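Local structure of glucose-6-phosphate 1-dehydrogenase (Kluyveromyces lactis, 7E6I) at residues Phe321-Glu326 and Val331-Arg336; Ile363-Leu368 and Gly479-Lys484; Asn383-Thr386 and Ala390-Asn393. The protein catalyses the NADP-dependent oxidation of glucose 6-phosphate to 6-phosphogluconolactone, probably the rate-limiting first step of the oxidative pentose phosphate pathway. All coordinates share one frame; numbering follows the deposited sequence.

Contact 1. Residues Phe321-Glu326 and Val331-Arg336; sequences FKIANE and VPIVMR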
loop_
_atom_site.group_PDB
_atom_site.type_symbol
_atom_site.label_atom_id
_atom_site.label_comp_id
_atom_site.label_asym_id
_atom_site.label_seq_id
_atom_site.Cartn_x
_atom_site.Cartn_y
_atom_site.Cartn_z
ATOM N N PHE A 321 -8.969 -17.036 -4.765
ATOM C CA PHE A 321 -7.814 -17.527 -4.035
ATOM C C PHE A 321 -8.255 -18.590 -3.049
ATOM O O PHE A 321 -9.397 -18.588 -2.577
ATOM C CB PHE A 321 -7.111 -16.404 -3.270
ATOM C CG PHE A 321 -6.405 -15.422 -4.150
ATOM C CD1 PHE A 321 -5.075 -15.613 -4.483
ATOM C CD2 PHE A 321 -7.067 -14.305 -4.634
ATOM C CE1 PHE A 321 -4.415 -14.706 -5.290
ATOM C CE2 PHE A 321 -6.418 -13.395 -5.446
ATOM C CZ PHE A 321 -5.076 -13.599 -5.769
ATOM N N LYS A 322 -7.332 -19.488 -2.728
ATOM C CA LYS A 322 -7.561 -20.496 -1.707
ATOM C C LYS A 322 -6.305 -20.596 -0.862
ATOM O O LYS A 322 -5.187 -20.599 -1.388
ATOM C CB LYS A 322 -7.885 -21.860 -2.310
ATOM C CG LYS A 322 -9.269 -21.949 -2.967
ATOM C CD LYS A 322 -10.410 -22.092 -1.911
ATOM C CE LYS A 322 -11.810 -22.219 -2.577
ATOM N NZ LYS A 322 -12.416 -23.585 -2.392
ATOM N N ILE A 323 -6.492 -20.682 0.445
ATOM C CA ILE A 323 -5.386 -20.826 1.377
ATOM C C ILE A 323 -5.508 -22.193 2.028
ATOM O O ILE A 323 -6.529 -22.502 2.655
ATOM C CB ILE A 323 -5.384 -19.712 2.419
ATOM C CG1 ILE A 323 -5.369 -18.351 1.730
ATOM C CG2 ILE A 323 -4.230 -19.923 3.384
ATOM C CD1 ILE A 323 -5.348 -17.196 2.708
ATOM N N ALA A 324 -4.470 -23.009 1.884
ATOM C CA ALA A 324 -4.528 -24.394 2.336
ATOM C C ALA A 324 -3.907 -24.513 3.728
ATOM O O ALA A 324 -2.789 -24.985 3.908
ATOM C CB ALA A 324 -3.830 -25.300 1.330
ATOM N N ASN A 325 -4.644 -24.052 4.733
ATOM C CA ASN A 325 -4.243 -24.326 6.100
ATOM C C ASN A 325 -5.488 -24.553 6.933
ATOM O O ASN A 325 -6.615 -24.524 6.426
ATOM C CB ASN A 325 -3.333 -23.228 6.685
ATOM C CG ASN A 325 -4.024 -21.887 6.882
ATOM O OD1 ASN A 325 -5.260 -21.779 6.896
ATOM N ND2 ASN A 325 -3.204 -20.838 7.054
ATOM N N GLU A 326 -5.273 -24.770 8.231
ATOM C CA GLU A 326 -6.361 -25.193 9.100
ATOM C C GLU A 326 -7.429 -24.110 9.254
ATOM O O GLU A 326 -8.628 -24.425 9.333
ATOM C CB GLU A 326 -5.805 -25.590 10.459
ATOM C CG GLU A 326 -6.877 -26.079 11.391
ATOM C CD GLU A 326 -6.327 -26.989 12.456
ATOM O OE1 GLU A 326 -5.717 -26.469 13.423
ATOM O OE2 GLU A 326 -6.509 -28.220 12.317
ATOM N N VAL A 331 -12.300 -21.963 2.282
ATOM C CA VAL A 331 -12.975 -20.668 2.255
ATOM C C VAL A 331 -12.633 -19.983 0.940
ATOM O O VAL A 331 -11.451 -19.714 0.671
ATOM C CB VAL A 331 -12.576 -19.792 3.452
ATOM C CG1 VAL A 331 -13.294 -18.460 3.396
ATOM C CG2 VAL A 331 -12.881 -20.502 4.758
ATOM N N PRO A 332 -13.612 -19.677 0.090
ATOM C CA PRO A 332 -13.288 -18.980 -1.162
ATOM C C PRO A 332 -12.961 -17.519 -0.882
ATOM O O PRO A 332 -13.713 -16.826 -0.197
ATOM C CB PRO A 332 -14.560 -19.126 -2.006
ATOM C CG PRO A 332 -15.615 -19.691 -1.083
ATOM C CD PRO A 332 -15.059 -19.812 0.300
ATOM N N ILE A 333 -11.828 -17.061 -1.412
ATOM C CA ILE A 333 -11.369 -15.687 -1.259
ATOM C C ILE A 333 -11.357 -15.018 -2.629
ATOM O O ILE A 333 -10.890 -15.610 -3.608
ATOM C CB ILE A 333 -9.978 -15.660 -0.616
ATOM C CG1 ILE A 333 -10.068 -16.198 0.803
ATOM C CG2 ILE A 333 -9.364 -14.273 -0.662
ATOM C CD1 ILE A 333 -8.728 -16.633 1.329
ATOM N N VAL A 334 -11.878 -13.798 -2.714
ATOM C CA VAL A 334 -11.853 -13.051 -3.964
ATOM C C VAL A 334 -11.161 -11.713 -3.735
ATOM O O VAL A 334 -11.476 -10.987 -2.780
ATOM C CB VAL A 334 -13.264 -12.840 -4.537
ATOM C CG1 VAL A 334 -13.205 -11.899 -5.754
ATOM C CG2 VAL A 334 -13.885 -14.162 -4.930
ATOM N N MET A 335 -10.223 -11.385 -4.613
ATOM C CA MET A 335 -9.705 -10.029 -4.738
ATOM C C MET A 335 -10.204 -9.480 -6.060
ATOM O O MET A 335 -10.112 -10.160 -7.087
ATOM C CB MET A 335 -8.181 -10.003 -4.699
ATOM C CG MET A 335 -7.590 -10.021 -3.293
ATOM S SD MET A 335 -5.774 -9.897 -3.308
ATOM C CE MET A 335 -5.503 -9.579 -5.046
ATOM N N ARG A 336 -10.742 -8.269 -6.043
ATOM C CA ARG A 336 -11.254 -7.686 -7.272
ATOM C C ARG A 336 -10.912 -6.204 -7.309
ATOM O O ARG A 336 -11.109 -5.487 -6.324
ATOM C CB ARG A 336 -12.769 -7.923 -7.418
ATOM C CG ARG A 336 -13.670 -7.386 -6.301
ATOM C CD ARG A 336 -15.085 -7.946 -6.513
ATOM N NE ARG A 336 -16.016 -7.798 -5.389
ATOM C CZ ARG A 336 -16.817 -6.747 -5.223
ATOM N NH1 ARG A 336 -16.777 -5.758 -6.102
ATOM N NH2 ARG A 336 -17.663 -6.681 -4.196
HETATM O O HOH W 1 -9.106 -20.761 1.462
#
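Phe321 and Ile333 form an antiparallel hydrogen-bonded pair where two neighbouring strands of the large mixed sheet of the C-terminal domain are joined by a loop. Phe321 N donates to Ile333 O at 2.7 Å, and Ile333 N returns a bond to Phe321 O at 3.1 Å. Both side chains leave on the same face of the sheet, CB of Phe321 lying 4.0 Å from CB of Ile333. This is the tight side. With chi1 at -70° the Phe321 ring swings beside its own backbone N and reaches along the sheet to Met335, whose CB and CE both approach CE2; the sulfur SD stands 4.9 Å from the ring centroid, 41° off the normal, an oblique Met-aromatic contact. Helix 236-254 covers this face through Leu250 on Ile333 and Leu246 on Met335. The other side is looser and wetter. Lys322 is exposed, and only its aliphatic part touches, CE lying 3.8 Å from Pro332 CA. Beyond the pair the backbones part, and water 1 bridges them, accepting from Ile323 N and lying 2.7 Å from Val331 O. Back on the packed side, against helix 236-254, CD1 of Ile323 meets CD1 of Ile333 at 3.7 Å.

Contact 2. Residues Ile363-Leu368 and Gly479-Lys484; sequences IPNNEL and GYTFSK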
loop_
_atom_site.group_PDB
_atom_site.type_symbol
_atom_site.label_atom_id
_atom_site.label_comp_id
_atom_site.label_asym_id
_atom_site.label_seq_id
_atom_site.Cartn_x
_atom_site.Cartn_y
_atom_site.Cartn_z
ATOM N N ILE A 363 -32.925 -16.309 8.700
ATOM C CA ILE A 363 -32.367 -15.018 9.089
ATOM C C ILE A 363 -31.135 -14.784 8.227
ATOM O O ILE A 363 -30.410 -15.736 7.929
ATOM C CB ILE A 363 -32.056 -15.026 10.599
ATOM C CG1 ILE A 363 -33.014 -14.121 11.346
ATOM C CG2 ILE A 363 -30.600 -14.749 10.943
ATOM C CD1 ILE A 363 -34.270 -14.861 11.769
ATOM N N PRO A 364 -30.857 -13.564 7.793
ATOM C CA PRO A 364 -29.717 -13.359 6.887
ATOM C C PRO A 364 -28.365 -13.528 7.577
ATOM O O PRO A 364 -28.225 -13.374 8.792
ATOM C CB PRO A 364 -29.905 -11.926 6.374
ATOM C CG PRO A 364 -30.945 -11.311 7.218
ATOM C CD PRO A 364 -31.604 -12.333 8.091
ATOM N N ASN A 365 -27.371 -13.883 6.766
ATOM C CA ASN A 365 -25.996 -14.009 7.230
ATOM C C ASN A 365 -25.501 -12.707 7.837
ATOM O O ASN A 365 -25.739 -11.622 7.297
ATOM C CB ASN A 365 -25.072 -14.398 6.073
ATOM C CG ASN A 365 -25.558 -15.622 5.315
ATOM O OD1 ASN A 365 -26.621 -15.605 4.689
ATOM N ND2 ASN A 365 -24.779 -16.688 5.359
ATOM N N ASN A 366 -24.805 -12.822 8.967
ATOM C CA ASN A 366 -23.991 -11.716 9.435
ATOM C C ASN A 366 -22.904 -11.394 8.429
ATOM O O ASN A 366 -22.433 -12.252 7.679
ATOM C CB ASN A 366 -23.344 -12.035 10.771
ATOM C CG ASN A 366 -24.354 -12.303 11.817
ATOM O OD1 ASN A 366 -24.516 -13.435 12.266
ATOM N ND2 ASN A 366 -25.087 -11.268 12.195
ATOM N N GLU A 367 -22.477 -10.145 8.461
ATOM C CA GLU A 367 -21.595 -9.602 7.455
ATOM C C GLU A 367 -20.803 -8.493 8.115
ATOM O O GLU A 367 -21.333 -7.765 8.954
ATOM C CB GLU A 367 -22.408 -9.087 6.267
ATOM C CG GLU A 367 -21.720 -9.201 4.944
ATOM C CD GLU A 367 -22.701 -9.160 3.765
ATOM O OE1 GLU A 367 -23.640 -10.006 3.677
ATOM O OE2 GLU A 367 -22.518 -8.268 2.919
ATOM N N LEU A 368 -19.530 -8.391 7.758
ATOM C CA LEU A 368 -18.652 -7.359 8.281
ATOM C C LEU A 368 -18.026 -6.646 7.100
ATOM O O LEU A 368 -17.438 -7.297 6.231
ATOM C CB LEU A 368 -17.559 -7.951 9.180
ATOM C CG LEU A 368 -16.418 -6.997 9.565
ATOM C CD1 LEU A 368 -16.953 -5.889 10.439
ATOM C CD2 LEU A 368 -15.263 -7.747 10.266
ATOM N N GLY A 479 -19.035 -18.258 -2.774
ATOM C CA GLY A 479 -19.574 -18.359 -1.440
ATOM C C GLY A 479 -20.315 -17.149 -0.943
ATOM O O GLY A 479 -20.771 -17.157 0.207
ATOM N N TYR A 480 -20.463 -16.111 -1.754
ATOM C CA TYR A 480 -21.228 -14.959 -1.304
ATOM C C TYR A 480 -22.722 -15.180 -1.528
ATOM O O TYR A 480 -23.167 -15.501 -2.634
ATOM C CB TYR A 480 -20.776 -13.685 -2.000
ATOM C CG TYR A 480 -21.366 -12.483 -1.326
ATOM C CD1 TYR A 480 -20.792 -11.965 -0.165
ATOM C CD2 TYR A 480 -22.521 -11.886 -1.810
ATOM C CE1 TYR A 480 -21.332 -10.875 0.474
ATOM C CE2 TYR A 480 -23.068 -10.790 -1.175
ATOM C CZ TYR A 480 -22.465 -10.290 -0.031
ATOM O OH TYR A 480 -22.999 -9.205 0.616
ATOM N N THR A 481 -23.497 -14.998 -0.473
ATOM C CA THR A 481 -24.939 -15.184 -0.505
ATOM C C THR A 481 -25.566 -13.800 -0.599
ATOM O O THR A 481 -25.382 -12.966 0.294
ATOM C CB THR A 481 -25.394 -15.940 0.742
ATOM O OG1 THR A 481 -25.075 -17.324 0.579
ATOM C CG2 THR A 481 -26.901 -15.789 0.980
ATOM N N PHE A 482 -26.263 -13.533 -1.697
ATOM C CA PHE A 482 -26.890 -12.230 -1.838
ATOM C C PHE A 482 -28.212 -12.243 -1.094
ATOM O O PHE A 482 -28.813 -13.299 -0.887
ATOM C CB PHE A 482 -27.088 -11.864 -3.315
ATOM C CG PHE A 482 -25.801 -11.533 -4.032
ATOM C CD1 PHE A 482 -25.271 -10.244 -3.978
ATOM C CD2 PHE A 482 -25.126 -12.495 -4.756
ATOM C CE1 PHE A 482 -24.073 -9.936 -4.609
ATOM C CE2 PHE A 482 -23.930 -12.196 -5.395
ATOM C CZ PHE A 482 -23.401 -10.905 -5.319
ATOM N N SER A 483 -28.650 -11.066 -0.657
ATOM C CA SER A 483 -29.866 -10.983 0.143
ATOM C C SER A 483 -30.662 -9.756 -0.272
ATOM O O SER A 483 -30.215 -8.947 -1.093
ATOM C CB SER A 483 -29.547 -10.938 1.643
ATOM O OG SER A 483 -28.390 -10.158 1.920
ATOM N N LYS A 484 -31.861 -9.631 0.295
ATOM C CA LYS A 484 -32.661 -8.419 0.141
ATOM C C LYS A 484 -31.981 -7.244 0.847
ATOM O O LYS A 484 -32.178 -6.081 0.480
ATOM C CB LYS A 484 -34.071 -8.624 0.697
ATOM C CG LYS A 484 -34.855 -9.749 0.049
ATOM C CD LYS A 484 -36.087 -9.221 -0.669
ATOM C CE LYS A 484 -37.317 -10.052 -0.302
ATOM N NZ LYS A 484 -38.518 -9.697 -1.114
HETATM O O HOH W 2 -26.563 -11.239 4.523
#
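Glu367, its chain extended beyond CG, and Tyr480, with CG turned opposite its backbone N (chi1 -168°), reach across to each other and meet nearly at a right angle. The phenol OH donates to Glu367 OE2 at 2.5 Å, a short bond. It arrives from above the carboxylate, 36° out of that plane, while OE2 itself sits at the edge of the tyrosine ring; carboxylate and ring planes are 75° apart. OE2 also forms a salt bridge with Arg349, and OE1 takes a hydrogen bond from Gln351, so the buried carboxylate is gripped at both oxygens, an environment likely to favour its charged form. The contact thus lays the last modelled residues, which follow helix 471-476, against the start of strand 367-373 in the large mixed sheet. Arg349 and the nearby Lys381 belong to a second NADP site inferred from relatives. Further along, Asn365 OD1 rests against Thr481 CG2 at 3.7 Å, a van der Waals touch, while Asn365 ND2 is bound to Phe352 O. Water 2 spans the wider part, donating to Asn365 O at 2.9 Å and to Glu367 OE1 at 3.3 Å, and weakly accepting from Ser483 OG.

Contact 3. Residues Asn383-Thr386 and Ala390-Asn393; sequences NAKT and ANEN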
loop_
_atom_site.group_PDB
_atom_site.type_symbol
_atom_site.label_atom_id
_atom_site.label_comp_id
_atom_site.label_asym_id
_atom_site.label_seq_id
_atom_site.Cartn_x
_atom_site.Cartn_y
_atom_site.Cartn_z
ATOM N N ASN A 383 -28.594 -9.100 13.607
ATOM C CA ASN A 383 -29.956 -9.582 13.716
ATOM C C ASN A 383 -30.461 -9.318 15.118
ATOM O O ASN A 383 -29.699 -9.355 16.085
ATOM C CB ASN A 383 -30.030 -11.070 13.400
ATOM C CG ASN A 383 -29.831 -11.341 11.938
ATOM O OD1 ASN A 383 -30.520 -10.752 11.103
ATOM N ND2 ASN A 383 -28.867 -12.199 11.606
ATOM N N ALA A 384 -31.750 -9.043 15.219
ATOM C CA ALA A 384 -32.313 -8.722 16.519
ATOM C C ALA A 384 -33.813 -8.893 16.438
ATOM O O ALA A 384 -34.414 -8.728 15.371
ATOM C CB ALA A 384 -31.955 -7.299 16.967
ATOM N N LYS A 385 -34.399 -9.247 17.571
ATOM C CA LYS A 385 -35.845 -9.304 17.672
ATOM C C LYS A 385 -36.456 -7.921 17.460
ATOM O O LYS A 385 -35.955 -6.911 17.961
ATOM C CB LYS A 385 -36.246 -9.864 19.031
ATOM C CG LYS A 385 -37.660 -10.409 19.069
ATOM C CD LYS A 385 -38.155 -10.559 20.495
ATOM C CE LYS A 385 -38.670 -9.220 21.033
ATOM N NZ LYS A 385 -40.135 -9.115 20.866
ATOM N N THR A 386 -37.539 -7.881 16.701
ATOM C CA THR A 386 -38.332 -6.664 16.600
ATOM C C THR A 386 -38.833 -6.241 17.978
ATOM O O THR A 386 -39.419 -7.061 18.701
ATOM C CB THR A 386 -39.516 -6.877 15.668
ATOM O OG1 THR A 386 -39.061 -7.496 14.457
ATOM C CG2 THR A 386 -40.161 -5.538 15.345
ATOM N N ALA A 390 -44.190 -7.871 18.678
ATOM C CA ALA A 390 -43.781 -8.585 17.484
ATOM C C ALA A 390 -42.657 -9.554 17.801
ATOM O O ALA A 390 -41.735 -9.241 18.559
ATOM C CB ALA A 390 -43.327 -7.593 16.422
ATOM N N ASN A 391 -42.741 -10.745 17.220
ATOM C CA ASN A 391 -41.680 -11.725 17.398
ATOM C C ASN A 391 -41.063 -12.119 16.063
ATOM O O ASN A 391 -41.091 -13.292 15.676
ATOM C CB ASN A 391 -42.201 -12.952 18.122
ATOM C CG ASN A 391 -41.110 -13.688 18.827
ATOM O OD1 ASN A 391 -40.616 -13.235 19.862
ATOM N ND2 ASN A 391 -40.694 -14.817 18.267
ATOM N N GLU A 392 -40.529 -11.149 15.342
ATOM C CA GLU A 392 -39.861 -11.401 14.079
ATOM C C GLU A 392 -38.453 -10.835 14.147
ATOM O O GLU A 392 -38.118 -10.034 15.028
ATOM C CB GLU A 392 -40.623 -10.781 12.898
ATOM C CG GLU A 392 -42.095 -11.211 12.788
ATOM C CD GLU A 392 -42.255 -12.635 12.273
ATOM O OE1 GLU A 392 -41.228 -13.261 11.915
ATOM O OE2 GLU A 392 -43.406 -13.133 12.239
ATOM N N ASN A 393 -37.619 -11.274 13.217
ATOM C CA ASN A 393 -36.279 -10.739 13.118
ATOM C C ASN A 393 -36.300 -9.465 12.295
ATOM O O ASN A 393 -37.022 -9.362 11.305
ATOM C CB ASN A 393 -35.331 -11.738 12.470
ATOM C CG ASN A 393 -33.907 -11.202 12.357
ATOM O OD1 ASN A 393 -33.206 -11.105 13.350
ATOM N ND2 ASN A 393 -33.475 -10.873 11.152
#
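Asn393 lays its carboxamide obliquely across that of Asn383, the amide planes 62° apart. Its ND2 donates to Asn383 OD1 at 3.0 Å from above the carbonyl plane, 45° out of it, and its OD1 takes a weak bond from Ala384 N at 3.1 Å. CG opposite the backbone N (chi1 -180°) stretches the amide out toward Asn383. A leucine here would probably leave Asn383 OD1 and Ala384 N without these partners and the Asn383 amide held mainly through its ND2 bond to Pro364 O. The two segments run antiparallel at the tip of a beta hairpin, with Lys385 and Asn393 as a non-hydrogen-bonded pair. Next to it Glu392 O accepts twice from Thr386: the backbone N comes in nearly straight at 2.8 Å, and OG1, also at 2.8 Å, approaches from well above the carbonyl plane. Thr386 CG2 touches Ala390 CB. Lys385 bends near its end to curl its ammonium round the turn, where NZ donates to Ala390 O at 2.8 Å, to Thr386 O at 3.1 Å and to Gly388 O. Because Thr386 O and Ala390 O are two acceptors facing each other, the shared lysine charge probably offsets their repulsion and steadies the exposed turn.

All three contacts reach the large mixed sheet of the C-terminal domain but grow more polar outward. Contact 1 is buried, joining strands 316-321 and 333-338 under helix 236-254 with mainly apolar side chains. Contact 2, partly buried, fastens residues 479-484 to strand 367-373 through a carboxylate, a phenol and water. Contact 3 is a surface hairpin tip, where strand 377-385 turns back to 393-401, an edge strand within this chain, and is held by amides, hydroxyl and ammonium. Contacts 1 and 2 meet where Pro332 packs on Gly479. Contacts 2 and 3 are joined more closely: Asn383 ND2 probably bonds to Pro364 O, and Ile363 packs against Asn393. Contacts 1 and 3 stay about 19 Å apart at their nearest atoms.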